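Local coordinates for protein PUF4 (PDB 3BWT) that binds mRNA through a curved domain of Pumilio repeats, the part of this yeast protein held in the crystal, at residues D49-L54 with K81-H86; L63-L68 with T97-K102; G270-I275 with S307-P312. All coordinates share one frame; numbering follows the deposited sequence.

Overall arrangement
Interactions 1 and 2 are neighbours in the junction between Pumilio repeats 2 and 3, with centres 12 Å apart. They touch directly where L54 CB packs on I64 CG1 at 3.8 Å, and their segments alternate along the chain, so the same two repeats are joined twice, through different helices. Interaction 2 lies between helices of the row that forms the concave RNA-binding face in PUF proteins. Interaction 3 lies near the far end of the superhelix, beyond the chain's centre: its centre is about 64 Å from that of interaction 1 and about 58 Å from that of interaction 2, and its nearest atoms are about 53 and 44 Å away, respectively.

Interaction 1: residues D49-L54 with K81-H86; sequences DYTVEL and KISSPH
T51 and V52, on the first turn of helix 51-55, pack against I82, S83 and H86 in a small contact between successive Pumilio repeats, with no hydrogen bond across it. Its closest backbone pair is V52 and S83, whose CA atoms are 5.7 Å apart. V52 does most of the work, both of its methyls reaching the histidine. CG1, anti to the backbone N (chi1 -173°), meets H86 CB at 3.9 Å, while CG2 comes obliquely to the imidazole and lies 3.7 Å from H86 ND1. The two side chains cross at about a right angle.

Such stacking of one helical repeat on the next builds the curved solenoid of the Pumilio homology domain. Here the start of repeat 2 meets the end of helix 73-83 and the short turn leading into helix 87-92, H86 being the N-cap residue of that next helix. The imidazole is flanked within its own segment: P85 CB lies above one face, offset toward the rim, and I82 O lies at the edge in the ring plane.

T51, one residue earlier, brings OG1 to the helix end, 3.7 Å from S83 CB and 4.0 Å from I82 CG2. The S83 hydroxyl itself turns back to L79 O, its stronger partner. I90 of helix 87-92 touches both V52 and S83, so the next helix of repeat 3 also borders the contact.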
ATOM      1  N   ASP A  49     -19.059 -27.758  -2.856  1.00 21.38           N
ATOM      2  CA  ASP A  49     -18.878 -27.944  -4.282  1.00 22.22           C
ATOM      3  C   ASP A  49     -19.015 -26.641  -5.054  1.00 25.67           C
ATOM      4  O   ASP A  49     -18.646 -26.548  -6.226  1.00 23.55           O
ATOM      5  CB  ASP A  49     -19.870 -28.973  -4.793  1.00 26.76           C
ATOM      6  CG  ASP A  49     -19.456 -30.377  -4.446  1.00 36.93           C
ATOM      7  OD1 ASP A  49     -18.272 -30.711  -4.677  1.00 39.12           O
ATOM      8  OD2 ASP A  49     -20.311 -31.139  -3.946  1.00 51.12           O
ATOM      9  N   TYR A  50     -19.539 -25.630  -4.382  1.00 23.48           N
ATOM     10  CA  TYR A  50     -19.840 -24.375  -5.032  1.00 21.96           C
ATOM     11  C   TYR A  50     -19.080 -23.207  -4.410  1.00 22.20           C
ATOM     12  O   TYR A  50     -19.482 -22.060  -4.553  1.00 21.45           O
ATOM     13  CB  TYR A  50     -21.346 -24.142  -4.967  1.00 23.82           C
ATOM     14  CG  TYR A  50     -22.122 -25.345  -5.431  1.00 27.18           C
ATOM     15  CD1 TYR A  50     -22.270 -25.615  -6.785  1.00 26.05           C
ATOM     16  CD2 TYR A  50     -22.683 -26.229  -4.519  1.00 32.46           C
ATOM     17  CE1 TYR A  50     -22.966 -26.730  -7.219  1.00 39.06           C
ATOM     18  CE2 TYR A  50     -23.390 -27.351  -4.946  1.00 31.57           C
ATOM     19  CZ  TYR A  50     -23.527 -27.596  -6.297  1.00 38.43           C
ATOM     20  OH  TYR A  50     -24.226 -28.702  -6.734  1.00 34.62           O
ATOM     21  N   THR A  51     -17.970 -23.493  -3.733  1.00 19.34           N
ATOM     22  CA  THR A  51     -17.283 -22.440  -3.005  1.00 19.63           C
ATOM     23  C   THR A  51     -16.873 -21.294  -3.930  1.00 19.04           C
ATOM     24  O   THR A  51     -17.064 -20.133  -3.585  1.00 21.71           O
ATOM     25  CB  THR A  51     -16.091 -22.957  -2.107  1.00 25.18           C
ATOM     26  OG1 THR A  51     -14.866 -22.983  -2.844  1.00 29.32           O
ATOM     27  CG2 THR A  51     -16.373 -24.338  -1.545  1.00 17.42           C
ATOM     28  N   VAL A  52     -16.341 -21.610  -5.108  1.00 18.97           N
ATOM     29  CA  VAL A  52     -15.882 -20.569  -6.023  1.00 18.80           C
ATOM     30  C   VAL A  52     -17.031 -19.643  -6.394  1.00 19.16           C
ATOM     31  O   VAL A  52     -16.903 -18.412  -6.412  1.00 20.36           O
ATOM     32  CB  VAL A  52     -15.269 -21.139  -7.311  1.00 17.14           C
ATOM     33  CG1 VAL A  52     -14.654 -20.025  -8.135  1.00 17.87           C
ATOM     34  CG2 VAL A  52     -14.225 -22.178  -6.994  1.00 20.31           C
ATOM     35  N   GLU A  53     -18.177 -20.217  -6.646  1.00 19.71           N
ATOM     36  CA  GLU A  53     -19.276 -19.428  -7.063  1.00 21.63           C
ATOM     37  C   GLU A  53     -19.936 -18.667  -5.975  1.00 20.38           C
ATOM     38  O   GLU A  53     -20.492 -17.651  -6.210  1.00 24.66           O
ATOM     39  CB  GLU A  53     -20.217 -20.238  -7.908  1.00 20.30           C
ATOM     40  CG  GLU A  53     -21.366 -19.568  -8.468  1.00 27.40           C
ATOM     41  CD  GLU A  53     -22.154 -20.462  -9.298  1.00 37.54           C
ATOM     42  OE1 GLU A  53     -21.780 -21.601  -9.423  1.00 40.29           O
ATOM     43  OE2 GLU A  53     -23.155 -20.057  -9.817  1.00 35.64           O
ATOM     44  N   LEU A  54     -19.822 -19.145  -4.766  1.00 18.55           N
ATOM     45  CA  LEU A  54     -20.307 -18.404  -3.613  1.00 18.87           C
ATOM     46  C   LEU A  54     -19.300 -17.363  -3.155  1.00 18.65           C
ATOM     47  O   LEU A  54     -19.672 -16.376  -2.532  1.00 19.53           O
ATOM     48  CB  LEU A  54     -20.648 -19.337  -2.455  1.00 19.61           C
ATOM     49  CG  LEU A  54     -21.705 -20.383  -2.768  1.00 19.52           C
ATOM     50  CD1 LEU A  54     -22.014 -21.217  -1.547  1.00 18.31           C
ATOM     51  CD2 LEU A  54     -22.958 -19.703  -3.295  1.00 24.04           C
ATOM     52  N   LYS A  81      -8.566 -26.439  -1.046  1.00 22.55           N
ATOM     53  CA  LYS A  81      -8.185 -27.275  -2.188  1.00 28.75           C
ATOM     54  C   LYS A  81      -9.109 -27.097  -3.389  1.00 21.71           C
ATOM     55  O   LYS A  81      -8.655 -27.098  -4.529  1.00 25.75           O
ATOM     56  CB  LYS A  81      -8.081 -28.754  -1.800  1.00 32.37           C
ATOM     57  CG  LYS A  81      -6.850 -29.083  -0.947  1.00 37.70           C
ATOM     58  CD  LYS A  81      -6.786 -30.572  -0.575  1.00 40.39           C
ATOM     59  CE  LYS A  81      -5.527 -30.895   0.233  1.00 42.68           C
ATOM     60  NZ  LYS A  81      -5.376 -32.362   0.479  1.00 34.63           N
ATOM     61  N   ILE A  82     -10.396 -26.927  -3.124  1.00 19.58           N
ATOM     62  CA  ILE A  82     -11.385 -26.789  -4.177  1.00 19.96           C
ATOM     63  C   ILE A  82     -11.261 -25.440  -4.866  1.00 22.96           C
ATOM     64  O   ILE A  82     -11.364 -25.338  -6.098  1.00 21.07           O
ATOM     65  CB  ILE A  82     -12.821 -26.943  -3.610  1.00 29.05           C
ATOM     66  CG1 ILE A  82     -13.108 -28.412  -3.263  1.00 26.41           C
ATOM     67  CG2 ILE A  82     -13.861 -26.394  -4.583  1.00 16.68           C
ATOM     68  CD1 ILE A  82     -14.483 -28.653  -2.661  1.00 20.12           C
ATOM     69  N   SER A  83     -11.032 -24.398  -4.070  1.00 22.56           N
ATOM     70  CA  SER A  83     -10.976 -23.049  -4.619  1.00 20.40           C
ATOM     71  C   SER A  83      -9.627 -22.704  -5.244  1.00 18.52           C
ATOM     72  O   SER A  83      -9.571 -21.882  -6.156  1.00 19.32           O
ATOM     73  CB  SER A  83     -11.366 -22.010  -3.565  1.00 19.47           C
ATOM     74  OG  SER A  83     -10.559 -22.121  -2.415  1.00 18.31           O
ATOM     75  N   SER A  84      -8.560 -23.355  -4.785  1.00 18.19           N
ATOM     76  CA  SER A  84      -7.193 -22.959  -5.151  1.00 18.80           C
ATOM     77  C   SER A  84      -6.903 -22.846  -6.651  1.00 18.11           C
ATOM     78  O   SER A  84      -6.164 -21.961  -7.062  1.00 20.74           O
ATOM     79  CB  SER A  84      -6.147 -23.848  -4.472  1.00 20.31           C
ATOM     80  OG  SER A  84      -6.285 -25.203  -4.864  1.00 26.32           O
ATOM     81  N   PRO A  85      -7.463 -23.746  -7.468  1.00 18.82           N
ATOM     82  CA  PRO A  85      -7.258 -23.647  -8.920  1.00 18.03           C
ATOM     83  C   PRO A  85      -7.963 -22.436  -9.550  1.00 18.07           C
ATOM     84  O   PRO A  85      -7.778 -22.155 -10.731  1.00 17.55           O
ATOM     85  CB  PRO A  85      -7.896 -24.938  -9.450  1.00 17.13           C
ATOM     86  CG  PRO A  85      -7.945 -25.859  -8.277  1.00 16.85           C
ATOM     87  CD  PRO A  85      -8.175 -24.983  -7.099  1.00 18.84           C
ATOM     88  N   HIS A  86      -8.766 -21.726  -8.773  1.00 17.45           N
ATOM     89  CA  HIS A  86      -9.541 -20.633  -9.325  1.00 17.31           C
ATOM     90  C   HIS A  86      -9.221 -19.315  -8.639  1.00 17.76           C
ATOM     91  O   HIS A  86     -10.022 -18.386  -8.638  1.00 16.23           O
ATOM     92  CB  HIS A  86     -11.019 -20.958  -9.207  1.00 17.20           C
ATOM     93  CG  HIS A  86     -11.392 -22.227  -9.892  1.00 17.96           C
ATOM     94  ND1 HIS A  86     -11.543 -23.419  -9.218  1.00 19.36           N
ATOM     95  CD2 HIS A  86     -11.605 -22.501 -11.198  1.00 17.85           C
ATOM     96  CE1 HIS A  86     -11.853 -24.370 -10.080  1.00 18.46           C
ATOM     97  NE2 HIS A  86     -11.901 -23.837 -11.287  1.00 17.16           N
TER

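Interaction 2: residues L63-L68 with T97-K102; sequences LIQKLL and TRALQK
R98 is the first residue of helix 96-106 to meet Q65 of helix 60-70. Its CB lies 3.9 Å from Q65 NE2, and the same amide nitrogen stands at the edge of the R98 guanidinium, near its plane; the two flat groups are turned 31° from each other. No hydrogen bond links them: Q65 NE2 is held by N61 OD1 on its own helix, and R98 NH2 makes a weak bond to H95 ND1.

One residue on, A99 offers little bulk, and the helices approach to 8.9 Å between the axes of these short segments. Q65 CG rests 3.8 Å from A99 CA, and L68 CD1 sits 3.8 Å from A99 O. A99 also touches M55 of helix 51-55.

With an angle of only 4° between them, the segments run almost parallel, as helices in equivalent places of neighbouring Pumilio repeats do. Helices in this position line the inner, RNA-facing surface in PUF proteins.

A turn later K102 crosses Q65 at about a right angle. Its CG, anti to the backbone N (chi1 -158°), comes 3.8 Å from Q65 O, and its CB is 3.9 Å from Q65 OE1. The chain then bends at chi2 and leads the amine away from segment 63-68; NZ has long, weak ion pairs with E69, the next residue of helix 60-70, and with E105 of its own helix.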
ATOM      1  N   LEU A  63     -20.948 -15.198   3.512  1.00 18.16           N
ATOM      2  CA  LEU A  63     -21.228 -16.494   4.079  1.00 18.03           C
ATOM      3  C   LEU A  63     -19.960 -17.336   4.152  1.00 20.54           C
ATOM      4  O   LEU A  63     -19.600 -17.834   5.219  1.00 20.05           O
ATOM      5  CB  LEU A  63     -22.262 -17.201   3.222  1.00 18.14           C
ATOM      6  CG  LEU A  63     -22.733 -18.583   3.651  1.00 18.22           C
ATOM      7  CD1 LEU A  63     -23.350 -18.539   5.038  1.00 18.51           C
ATOM      8  CD2 LEU A  63     -23.734 -19.086   2.621  1.00 20.06           C
ATOM      9  N   ILE A  64     -19.282 -17.498   3.021  1.00 19.37           N
ATOM     10  CA  ILE A  64     -18.046 -18.273   3.006  1.00 19.57           C
ATOM     11  C   ILE A  64     -17.014 -17.704   3.985  1.00 19.18           C
ATOM     12  O   ILE A  64     -16.294 -18.451   4.639  1.00 18.92           O
ATOM     13  CB  ILE A  64     -17.447 -18.377   1.585  1.00 22.96           C
ATOM     14  CG1 ILE A  64     -18.487 -18.949   0.614  1.00 21.30           C
ATOM     15  CG2 ILE A  64     -16.187 -19.244   1.589  1.00 17.76           C
ATOM     16  CD1 ILE A  64     -18.900 -20.372   0.938  1.00 18.33           C
ATOM     17  N   GLN A  65     -16.953 -16.379   4.091  1.00 20.93           N
ATOM     18  CA  GLN A  65     -16.079 -15.724   5.061  1.00 18.52           C
ATOM     19  C   GLN A  65     -16.428 -16.172   6.466  1.00 20.53           C
ATOM     20  O   GLN A  65     -15.546 -16.453   7.278  1.00 20.16           O
ATOM     21  CB  GLN A  65     -16.226 -14.209   4.984  1.00 17.55           C
ATOM     22  CG  GLN A  65     -15.618 -13.592   3.751  1.00 19.74           C
ATOM     23  CD  GLN A  65     -15.494 -12.100   3.865  1.00 19.17           C
ATOM     24  OE1 GLN A  65     -14.786 -11.591   4.731  1.00 25.91           O
ATOM     25  NE2 GLN A  65     -16.173 -11.383   2.987  1.00 22.90           N
ATOM     26  N   LYS A  66     -17.725 -16.218   6.751  1.00 18.90           N
ATOM     27  CA  LYS A  66     -18.195 -16.619   8.058  1.00 19.63           C
ATOM     28  C   LYS A  66     -17.914 -18.110   8.233  1.00 22.06           C
ATOM     29  O   LYS A  66     -17.435 -18.548   9.282  1.00 25.24           O
ATOM     30  CB  LYS A  66     -19.681 -16.307   8.193  1.00 19.83           C
ATOM     31  CG  LYS A  66     -20.259 -16.542   9.580  1.00 30.92           C
ATOM     32  CD  LYS A  66     -19.540 -15.720  10.642  1.00 38.49           C
ATOM     33  CE  LYS A  66     -19.935 -16.171  12.046  1.00 28.15           C
ATOM     34  NZ  LYS A  66     -18.839 -15.937  13.027  1.00 37.03           N
ATOM     35  N   LEU A  67     -18.189 -18.874   7.183  1.00 23.16           N
ATOM     36  CA  LEU A  67     -17.962 -20.317   7.175  1.00 21.35           C
ATOM     37  C   LEU A  67     -16.510 -20.640   7.452  1.00 20.38           C
ATOM     38  O   LEU A  67     -16.206 -21.542   8.223  1.00 20.45           O
ATOM     39  CB  LEU A  67     -18.370 -20.921   5.828  1.00 19.52           C
ATOM     40  CG  LEU A  67     -18.398 -22.446   5.787  1.00 19.31           C
ATOM     41  CD1 LEU A  67     -19.484 -22.981   6.693  1.00 18.86           C
ATOM     42  CD2 LEU A  67     -18.594 -22.947   4.378  1.00 18.73           C
ATOM     43  N   LEU A  68     -15.612 -19.892   6.818  1.00 21.05           N
ATOM     44  CA  LEU A  68     -14.181 -20.098   7.010  1.00 20.85           C
ATOM     45  C   LEU A  68     -13.740 -19.961   8.482  1.00 23.77           C
ATOM     46  O   LEU A  68     -12.897 -20.721   8.957  1.00 29.75           O
ATOM     47  CB  LEU A  68     -13.377 -19.168   6.099  1.00 18.26           C
ATOM     48  CG  LEU A  68     -13.400 -19.529   4.609  1.00 18.29           C
ATOM     49  CD1 LEU A  68     -13.086 -18.316   3.728  1.00 18.11           C
ATOM     50  CD2 LEU A  68     -12.453 -20.672   4.309  1.00 17.11           C
ATOM     51  N   THR A  97     -12.173 -11.428  -3.885  1.00 17.23           N
ATOM     52  CA  THR A  97     -10.990 -10.921  -3.211  1.00 17.86           C
ATOM     53  C   THR A  97     -11.201 -10.787  -1.703  1.00 19.28           C
ATOM     54  O   THR A  97     -10.266 -10.923  -0.932  1.00 18.39           O
ATOM     55  CB  THR A  97     -10.520  -9.559  -3.782  1.00 21.14           C
ATOM     56  OG1 THR A  97      -9.266  -9.194  -3.186  1.00 17.76           O
ATOM     57  CG2 THR A  97     -11.541  -8.453  -3.495  1.00 18.80           C
ATOM     58  N   ARG A  98     -12.424 -10.510  -1.273  1.00 19.47           N
ATOM     59  CA  ARG A  98     -12.665 -10.384   0.161  1.00 21.35           C
ATOM     60  C   ARG A  98     -12.767 -11.757   0.826  1.00 24.65           C
ATOM     61  O   ARG A  98     -12.255 -11.973   1.932  1.00 22.74           O
ATOM     62  CB  ARG A  98     -13.879  -9.489   0.462  1.00 21.12           C
ATOM     63  CG  ARG A  98     -13.489  -8.010   0.587  1.00 37.00           C
ATOM     64  CD  ARG A  98     -14.622  -7.127   1.080  1.00 59.14           C
ATOM     65  NE  ARG A  98     -15.450  -6.609  -0.010  1.00 55.29           N
ATOM     66  CZ  ARG A  98     -16.544  -7.213  -0.469  1.00 52.10           C
ATOM     67  NH1 ARG A  98     -16.935  -8.364   0.067  1.00 29.78           N
ATOM     68  NH2 ARG A  98     -17.246  -6.671  -1.465  1.00 48.93           N
ATOM     69  N   ALA A  99     -13.398 -12.695   0.132  1.00 22.04           N
ATOM     70  CA  ALA A  99     -13.502 -14.049   0.638  1.00 19.57           C
ATOM     71  C   ALA A  99     -12.118 -14.689   0.717  1.00 19.34           C
ATOM     72  O   ALA A  99     -11.827 -15.438   1.640  1.00 20.27           O
ATOM     73  CB  ALA A  99     -14.408 -14.860  -0.248  1.00 17.77           C
ATOM     74  N   LEU A 100     -11.267 -14.391  -0.257  1.00 20.25           N
ATOM     75  CA  LEU A 100      -9.965 -15.042  -0.348  1.00 18.98           C
ATOM     76  C   LEU A 100      -8.970 -14.437   0.637  1.00 20.12           C
ATOM     77  O   LEU A 100      -8.027 -15.102   1.065  1.00 19.55           O
ATOM     78  CB  LEU A 100      -9.429 -14.959  -1.773  1.00 18.82           C
ATOM     79  CG  LEU A 100      -8.042 -15.519  -2.091  1.00 17.82           C
ATOM     80  CD1 LEU A 100      -7.862 -16.888  -1.508  1.00 17.57           C
ATOM     81  CD2 LEU A 100      -7.869 -15.561  -3.587  1.00 17.78           C
ATOM     82  N   GLN A 101      -9.182 -13.175   0.995  1.00 20.87           N
ATOM     83  CA  GLN A 101      -8.393 -12.552   2.043  1.00 19.10           C
ATOM     84  C   GLN A 101      -8.721 -13.196   3.388  1.00 19.22           C
ATOM     85  O   GLN A 101      -7.831 -13.465   4.191  1.00 21.10           O
ATOM     86  CB  GLN A 101      -8.655 -11.052   2.098  1.00 19.56           C
ATOM     87  CG  GLN A 101      -8.179 -10.304   0.871  1.00 19.34           C
ATOM     88  CD  GLN A 101      -8.470  -8.813   0.935  1.00 19.37           C
ATOM     89  OE1 GLN A 101      -8.099  -8.145   1.889  1.00 23.78           O
ATOM     90  NE2 GLN A 101      -9.125  -8.287  -0.093  1.00 20.68           N
ATOM     91  N   LYS A 102     -10.000 -13.456   3.624  1.00 18.87           N
ATOM     92  CA  LYS A 102     -10.418 -14.129   4.851  1.00 20.79           C
ATOM     93  C   LYS A 102      -9.834 -15.536   4.959  1.00 20.19           C
ATOM     94  O   LYS A 102      -9.373 -15.951   6.027  1.00 19.72           O
ATOM     95  CB  LYS A 102     -11.935 -14.203   4.948  1.00 18.93           C
ATOM     96  CG  LYS A 102     -12.423 -14.397   6.372  1.00 24.09           C
ATOM     97  CD  LYS A 102     -12.159 -13.141   7.160  1.00 33.07           C
ATOM     98  CE  LYS A 102     -12.655 -13.241   8.577  1.00 32.66           C
ATOM     99  NZ  LYS A 102     -12.394 -11.949   9.273  1.00 50.58           N
TER

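Interaction 3: residues G270-I275 with S307-P312; sequences GGETGI and SEIVAP
Chi1 torsions of -83° in I275 and -65° in I309 set CG1 of each isoleucine beside its own backbone N and leave CG2 anti to that N, and in this pose the two chains cross at about a right angle. I309 CG2 is the methyl that fills the middle of the contact, 3.8 Å from I275 CD1 and 3.8 Å from E272 CA. The outer methyl joins in as well, I309 CD1 lying 3.9 Å from I275 CD1.

This is helix-on-helix packing at Pumilio repeat 8 and the residues just after it, near the C-terminal end of the superhelical PUF domain, between the long helix 256-279 and the last turns of helix 300-310. The long helix is kinked here: the N atoms of E272 and T273 have no bond to the turn before, and G271 takes a positive phi. Regular bonding resumes with G274 N to G270 O and I275 N to G271 O.

Deeper in the interface I275 CG2 meets V310 CG2 at 3.9 Å, the two branched chains crossing near a right angle, and both residues are buried. At the outer margin E272 is extended, with CG anti to the backbone N (chi1 -166°), and its aliphatic part runs obliquely over I309, E272 CG to I309 CG2 at 3.9 Å. The side chain also touches L313, in the loop that follows. Its carboxylate makes no hydrogen bond to segment 307-312: OE2 and I309 O are both acceptors, and the same OE2 has P312 CB as a further neighbour at 4.2 Å.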
ATOM      1  N   GLY A 270      21.273  26.352  -6.034  1.00 42.21           N
ATOM      2  CA  GLY A 270      20.078  27.010  -6.525  1.00 27.83           C
ATOM      3  C   GLY A 270      20.256  28.515  -6.601  1.00 31.81           C
ATOM      4  O   GLY A 270      20.015  29.129  -7.640  1.00 28.86           O
ATOM      5  N   GLY A 271      20.682  29.109  -5.489  1.00 37.00           N
ATOM      6  CA  GLY A 271      20.900  30.544  -5.417  1.00 26.08           C
ATOM      7  C   GLY A 271      19.634  31.337  -5.671  1.00 32.62           C
ATOM      8  O   GLY A 271      18.526  30.796  -5.595  1.00 31.84           O
ATOM      9  N   GLU A 272      19.784  32.624  -5.979  1.00 36.44           N
ATOM     10  CA  GLU A 272      18.614  33.471  -6.184  1.00 37.69           C
ATOM     11  C   GLU A 272      17.799  33.014  -7.397  1.00 31.07           C
ATOM     12  O   GLU A 272      16.572  33.080  -7.389  1.00 30.43           O
ATOM     13  CB  GLU A 272      18.992  34.956  -6.287  1.00 34.43           C
ATOM     14  CG  GLU A 272      17.776  35.896  -6.152  1.00 68.73           C
ATOM     15  CD  GLU A 272      18.136  37.303  -5.673  1.00 87.29           C
ATOM     16  OE1 GLU A 272      18.947  37.971  -6.351  1.00 96.20           O
ATOM     17  OE2 GLU A 272      17.595  37.742  -4.625  1.00 50.35           O
ATOM     18  N   THR A 273      18.483  32.544  -8.434  1.00 25.24           N
ATOM     19  CA  THR A 273      17.801  32.031  -9.612  1.00 25.70           C
ATOM     20  C   THR A 273      16.934  30.806  -9.282  1.00 32.86           C
ATOM     21  O   THR A 273      15.735  30.784  -9.576  1.00 31.42           O
ATOM     22  CB  THR A 273      18.800  31.706 -10.734  1.00 26.64           C
ATOM     23  OG1 THR A 273      19.114  32.912 -11.445  1.00 43.57           O
ATOM     24  CG2 THR A 273      18.212  30.706 -11.708  1.00 25.77           C
ATOM     25  N   GLY A 274      17.538  29.795  -8.668  1.00 27.36           N
ATOM     26  CA  GLY A 274      16.799  28.615  -8.265  1.00 27.64           C
ATOM     27  C   GLY A 274      15.672  28.948  -7.304  1.00 26.88           C
ATOM     28  O   GLY A 274      14.538  28.485  -7.455  1.00 26.50           O
ATOM     29  N   ILE A 275      15.980  29.751  -6.299  1.00 25.41           N
ATOM     30  CA  ILE A 275      14.972  30.111  -5.317  1.00 26.13           C
ATOM     31  C   ILE A 275      13.838  30.905  -5.957  1.00 24.12           C
ATOM     32  O   ILE A 275      12.674  30.713  -5.616  1.00 27.17           O
ATOM     33  CB  ILE A 275      15.590  30.856  -4.118  1.00 25.85           C
ATOM     34  CG1 ILE A 275      16.167  29.842  -3.133  1.00 22.80           C
ATOM     35  CG2 ILE A 275      14.551  31.721  -3.424  1.00 25.03           C
ATOM     36  CD1 ILE A 275      17.328  30.371  -2.329  1.00 31.43           C
ATOM     37  N   SER A 307      15.768  33.456   4.073  1.00 36.02           N
ATOM     38  CA  SER A 307      14.976  34.672   4.161  1.00 28.88           C
ATOM     39  C   SER A 307      15.558  35.803   3.330  1.00 30.85           C
ATOM     40  O   SER A 307      14.823  36.503   2.631  1.00 32.24           O
ATOM     41  CB  SER A 307      14.855  35.121   5.609  1.00 25.70           C
ATOM     42  OG  SER A 307      13.970  34.285   6.313  1.00 30.54           O
ATOM     43  N   GLU A 308      16.871  35.990   3.394  1.00 26.16           N
ATOM     44  CA  GLU A 308      17.452  37.176   2.770  1.00 35.11           C
ATOM     45  C   GLU A 308      17.516  37.104   1.251  1.00 33.95           C
ATOM     46  O   GLU A 308      17.644  38.129   0.583  1.00 38.24           O
ATOM     47  CB  GLU A 308      18.800  37.561   3.389  1.00 46.95           C
ATOM     48  CG  GLU A 308      19.863  36.478   3.402  1.00 62.78           C
ATOM     49  CD  GLU A 308      20.986  36.807   4.380  1.00 65.22           C
ATOM     50  OE1 GLU A 308      20.753  37.662   5.276  1.00 37.77           O
ATOM     51  OE2 GLU A 308      22.085  36.212   4.250  1.00 43.43           O
ATOM     52  N   ILE A 309      17.403  35.899   0.703  1.00 35.08           N
ATOM     53  CA  ILE A 309      17.275  35.744  -0.740  1.00 28.18           C
ATOM     54  C   ILE A 309      15.822  35.841  -1.186  1.00 28.54           C
ATOM     55  O   ILE A 309      15.519  36.377  -2.252  1.00 29.98           O
ATOM     56  CB  ILE A 309      17.824  34.412  -1.207  1.00 25.98           C
ATOM     57  CG1 ILE A 309      19.328  34.358  -0.960  1.00 21.24           C
ATOM     58  CG2 ILE A 309      17.489  34.199  -2.680  1.00 25.98           C
ATOM     59  CD1 ILE A 309      19.970  33.085  -1.447  1.00 28.31           C
ATOM     60  N   VAL A 310      14.926  35.327  -0.354  1.00 26.00           N
ATOM     61  CA  VAL A 310      13.504  35.327  -0.663  1.00 28.78           C
ATOM     62  C   VAL A 310      12.859  36.711  -0.575  1.00 30.70           C
ATOM     63  O   VAL A 310      12.077  37.089  -1.447  1.00 29.43           O
ATOM     64  CB  VAL A 310      12.725  34.377   0.263  1.00 33.82           C
ATOM     65  CG1 VAL A 310      11.223  34.573   0.078  1.00 27.17           C
ATOM     66  CG2 VAL A 310      13.131  32.924   0.015  1.00 29.90           C
ATOM     67  N   ALA A 311      13.174  37.455   0.482  1.00 27.41           N
ATOM     68  CA  ALA A 311      12.476  38.715   0.761  1.00 31.45           C
ATOM     69  C   ALA A 311      12.605  39.803  -0.324  1.00 35.60           C
ATOM     70  O   ALA A 311      11.653  40.565  -0.561  1.00 25.10           O
ATOM     71  CB  ALA A 311      12.869  39.263   2.138  1.00 23.82           C
ATOM     72  N   PRO A 312      13.784  39.891  -0.971  1.00 26.00           N
ATOM     73  CA  PRO A 312      13.959  40.820  -2.093  1.00 25.84           C
ATOM     74  C   PRO A 312      13.033  40.492  -3.261  1.00 31.07           C
ATOM     75  O   PRO A 312      12.712  41.366  -4.077  1.00 39.43           O
ATOM     76  CB  PRO A 312      15.415  40.596  -2.512  1.00 23.09           C
ATOM     77  CG  PRO A 312      16.077  40.060  -1.309  1.00 28.63           C
ATOM     78  CD  PRO A 312      15.048  39.235  -0.599  1.00 26.40           C
TER